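Local coordinates for putative (Helicobacter pylori, PDB 4O8S), which belongs to the nucleotidyltransferase superfamily, in the AbiEii toxin family, and probably transfers nucleotides, at residues A[150-161]-A[205-216]. Numbering follows the deposited sequence.
Sequences LFDLHFLAKHYE and TALELGVMAQLI
The His154 ring has Thr205 CB over one face, with its methyl CG2 3.6 Å from His154 CG, while Glu208 OE1 and the backbone N of Leu209 lie at its edge. The methyl CE of Met212, a selenomethionine, approaches obliquely, 3.4 Å from His154 CD2. This is knobs-into-holes packing between helices 147-159 and 202-231, whose segments cross at 44°. His154 fills a hole formed by Thr205, Glu208, Leu209 and Met212. In return, Leu209 sits among Leu150, Leu153, His154 and Ala157. The Glu208 carboxylate joins two basic groups. His154 NE2 donates to Glu208 OE1 at 2.8 Å with an angle of 161°. The acceptor lies in the ring plane, but the donor comes from above the carboxylate plane. Lys158 NZ makes a salt bridge to Glu208 OE2 at 2.9 Å; its hydrogen bond is weak. The bond to Glu208, with Thr205 against one face, probably helps hold the imidazole's rotation. The two Leu209 methyls diverge, CD2 to Leu150 CD1 and CD1 to Ala157 CB. Helix 166-176 also touches Leu209, through Ser176. Met212 chi3 (-66°) bends CE towards His154, and SE rests 3.7 Å from Lys158 CA. The contact closes with Ile216 CD1 3.9 Å from Glu161 CB.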
# COMPACT_ATOMS: atom_id res chain seq x y z
N LEU A 150 -1.36 5.79 9.16
CA LEU A 150 -0.96 5.43 10.52
C LEU A 150 -1.10 3.94 10.75
O LEU A 150 -0.18 3.29 11.26
CB LEU A 150 -1.80 6.20 11.54
CG LEU A 150 -1.47 5.89 12.99
CD1 LEU A 150 0.01 6.14 13.28
CD2 LEU A 150 -2.33 6.73 13.92
N PHE A 151 -2.25 3.38 10.37
CA PHE A 151 -2.49 1.95 10.51
C PHE A 151 -1.38 1.17 9.82
O PHE A 151 -0.80 0.22 10.38
CB PHE A 151 -3.81 1.59 9.83
CG PHE A 151 -4.21 0.15 10.01
CD1 PHE A 151 -3.68 -0.85 9.20
CD2 PHE A 151 -5.14 -0.21 10.99
CE1 PHE A 151 -4.05 -2.19 9.37
CE2 PHE A 151 -5.52 -1.55 11.18
CZ PHE A 151 -4.97 -2.54 10.36
N ASP A 152 -1.10 1.54 8.58
CA ASP A 152 -0.14 0.80 7.78
C ASP A 152 1.28 0.93 8.31
O ASP A 152 2.01 -0.08 8.35
CB ASP A 152 -0.20 1.24 6.31
CG ASP A 152 -1.58 1.04 5.72
OD1 ASP A 152 -2.35 0.24 6.28
OD2 ASP A 152 -1.88 1.67 4.68
N LEU A 153 1.67 2.14 8.71
CA LEU A 153 3.02 2.34 9.25
C LEU A 153 3.21 1.58 10.56
O LEU A 153 4.29 1.06 10.83
CB LEU A 153 3.34 3.83 9.43
CG LEU A 153 3.77 4.55 8.15
CD1 LEU A 153 3.99 6.03 8.42
CD2 LEU A 153 5.04 3.91 7.60
N HIS A 154 2.15 1.53 11.37
CA HIS A 154 2.16 0.76 12.60
C HIS A 154 2.31 -0.73 12.27
O HIS A 154 3.12 -1.42 12.88
CB HIS A 154 0.87 1.03 13.38
CG HIS A 154 0.66 0.13 14.55
ND1 HIS A 154 0.05 -1.11 14.45
CD2 HIS A 154 0.97 0.28 15.87
CE1 HIS A 154 0.00 -1.67 15.64
NE2 HIS A 154 0.56 -0.85 16.52
N PHE A 155 1.54 -1.21 11.29
CA PHE A 155 1.63 -2.59 10.84
C PHE A 155 3.04 -2.92 10.38
O PHE A 155 3.59 -4.01 10.67
CB PHE A 155 0.67 -2.81 9.66
CG PHE A 155 0.88 -4.11 8.93
CD1 PHE A 155 0.31 -5.29 9.40
CD2 PHE A 155 1.66 -4.16 7.77
CE1 PHE A 155 0.52 -6.49 8.75
CE2 PHE A 155 1.88 -5.37 7.11
CZ PHE A 155 1.30 -6.54 7.60
N LEU A 156 3.63 -1.99 9.63
CA LEU A 156 4.98 -2.17 9.11
C LEU A 156 6.03 -2.20 10.22
O LEU A 156 6.90 -3.06 10.24
CB LEU A 156 5.30 -1.08 8.08
CG LEU A 156 4.58 -1.33 6.74
CD1 LEU A 156 4.56 -0.08 5.90
CD2 LEU A 156 5.26 -2.47 5.96
N ALA A 157 5.97 -1.25 11.15
CA ALA A 157 6.91 -1.22 12.26
C ALA A 157 6.78 -2.46 13.13
O ALA A 157 7.77 -2.99 13.66
CB ALA A 157 6.70 0.05 13.10
N LYS A 158 5.55 -2.95 13.28
CA LYS A 158 5.29 -4.09 14.16
C LYS A 158 5.73 -5.42 13.54
O LYS A 158 6.29 -6.27 14.23
CB LYS A 158 3.80 -4.15 14.51
CG LYS A 158 3.45 -5.14 15.64
CD LYS A 158 1.93 -5.19 15.87
CE LYS A 158 1.56 -6.09 17.05
NZ LYS A 158 1.40 -5.31 18.32
N HIS A 159 5.47 -5.60 12.25
CA HIS A 159 5.69 -6.91 11.63
C HIS A 159 6.86 -6.95 10.66
O HIS A 159 7.31 -8.04 10.27
CB HIS A 159 4.42 -7.38 10.93
CG HIS A 159 3.24 -7.50 11.84
ND1 HIS A 159 3.08 -8.55 12.71
CD2 HIS A 159 2.17 -6.69 12.01
CE1 HIS A 159 1.95 -8.39 13.38
NE2 HIS A 159 1.38 -7.27 12.98
N TYR A 160 7.35 -5.79 10.25
CA TYR A 160 8.45 -5.79 9.29
C TYR A 160 9.59 -4.88 9.70
O TYR A 160 10.19 -4.21 8.86
CB TYR A 160 7.94 -5.40 7.90
CG TYR A 160 7.04 -6.44 7.29
CD1 TYR A 160 7.58 -7.50 6.56
CD2 TYR A 160 5.66 -6.37 7.43
CE1 TYR A 160 6.76 -8.47 6.00
CE2 TYR A 160 4.84 -7.34 6.87
CZ TYR A 160 5.40 -8.38 6.16
OH TYR A 160 4.59 -9.35 5.58
N GLU A 161 9.89 -4.86 11.00
CA GLU A 161 10.85 -3.90 11.52
C GLU A 161 12.25 -4.05 10.90
O GLU A 161 13.03 -3.09 10.87
CB GLU A 161 10.94 -3.99 13.05
CG GLU A 161 11.87 -5.08 13.58
CD GLU A 161 12.29 -4.82 15.03
OE1 GLU A 161 11.44 -4.97 15.94
OE2 GLU A 161 13.47 -4.44 15.27
N THR A 205 -2.83 2.43 18.92
CA THR A 205 -1.96 2.41 17.74
C THR A 205 -0.95 3.56 17.77
O THR A 205 0.23 3.36 17.51
CB THR A 205 -2.78 2.49 16.43
OG1 THR A 205 -3.57 1.30 16.28
CG2 THR A 205 -1.85 2.66 15.21
N ALA A 206 -1.43 4.75 18.11
CA ALA A 206 -0.57 5.93 18.13
C ALA A 206 0.54 5.79 19.18
O ALA A 206 1.71 6.07 18.90
CB ALA A 206 -1.40 7.16 18.41
N LEU A 207 0.16 5.35 20.38
CA LEU A 207 1.12 5.15 21.46
C LEU A 207 2.12 4.08 21.09
O LEU A 207 3.32 4.28 21.22
CB LEU A 207 0.41 4.73 22.75
CG LEU A 207 -0.29 5.86 23.50
CD1 LEU A 207 -1.13 5.32 24.67
CD2 LEU A 207 0.75 6.85 24.00
N GLU A 208 1.61 2.95 20.63
CA GLU A 208 2.46 1.82 20.31
C GLU A 208 3.46 2.14 19.19
O GLU A 208 4.63 1.72 19.27
CB GLU A 208 1.62 0.58 19.97
CG GLU A 208 2.50 -0.65 19.78
CD GLU A 208 1.71 -1.93 19.60
OE1 GLU A 208 0.54 -1.85 19.17
OE2 GLU A 208 2.28 -3.01 19.90
N LEU A 209 3.02 2.87 18.16
CA LEU A 209 3.92 3.24 17.07
C LEU A 209 5.05 4.16 17.52
O LEU A 209 6.21 3.95 17.15
CB LEU A 209 3.18 3.88 15.88
CG LEU A 209 4.15 4.40 14.80
CD1 LEU A 209 4.98 3.24 14.23
CD2 LEU A 209 3.43 5.17 13.68
N GLY A 210 4.72 5.19 18.30
CA GLY A 210 5.74 6.11 18.79
C GLY A 210 6.85 5.39 19.53
O GLY A 210 8.05 5.66 19.32
N VAL A 211 6.46 4.44 20.37
CA VAL A 211 7.43 3.68 21.15
C VAL A 211 8.23 2.71 20.30
O VAL A 211 9.46 2.62 20.44
CB VAL A 211 6.75 2.96 22.34
CG1 VAL A 211 7.74 2.07 23.07
CG2 VAL A 211 6.15 3.99 23.29
N MSE A 212 7.57 1.97 19.41
CA MSE A 212 8.28 1.04 18.51
C MSE A 212 9.30 1.77 17.65
O MSE A 212 10.39 1.26 17.41
CB MSE A 212 7.31 0.30 17.58
CG MSE A 212 6.41 -0.70 18.30
SE MSE A 212 5.33 -1.79 17.03
CE MSE A 212 4.26 -0.36 16.33
N ALA A 213 8.94 2.97 17.20
CA ALA A 213 9.84 3.73 16.34
C ALA A 213 11.10 4.10 17.12
O ALA A 213 12.19 4.14 16.56
CB ALA A 213 9.15 4.96 15.82
N GLN A 214 10.94 4.37 18.42
CA GLN A 214 12.08 4.65 19.28
C GLN A 214 12.99 3.45 19.34
O GLN A 214 14.21 3.58 19.15
CB GLN A 214 11.62 4.98 20.70
CG GLN A 214 10.90 6.31 20.84
CD GLN A 214 10.87 6.79 22.28
OE1 GLN A 214 11.27 6.07 23.20
NE2 GLN A 214 10.41 8.03 22.47
N LEU A 215 12.40 2.29 19.61
CA LEU A 215 13.16 1.04 19.75
C LEU A 215 13.92 0.70 18.49
O LEU A 215 15.12 0.39 18.55
CB LEU A 215 12.23 -0.13 20.08
CG LEU A 215 12.10 -0.55 21.55
CD1 LEU A 215 11.35 0.50 22.31
CD2 LEU A 215 11.42 -1.90 21.67
N ILE A 216 13.21 0.73 17.37
CA ILE A 216 13.80 0.39 16.07
C ILE A 216 14.98 1.32 15.81
O ILE A 216 16.08 0.87 15.48
CB ILE A 216 12.74 0.48 14.94
CG1 ILE A 216 11.68 -0.61 15.15
CG2 ILE A 216 13.40 0.33 13.56
CD1 ILE A 216 10.37 -0.39 14.38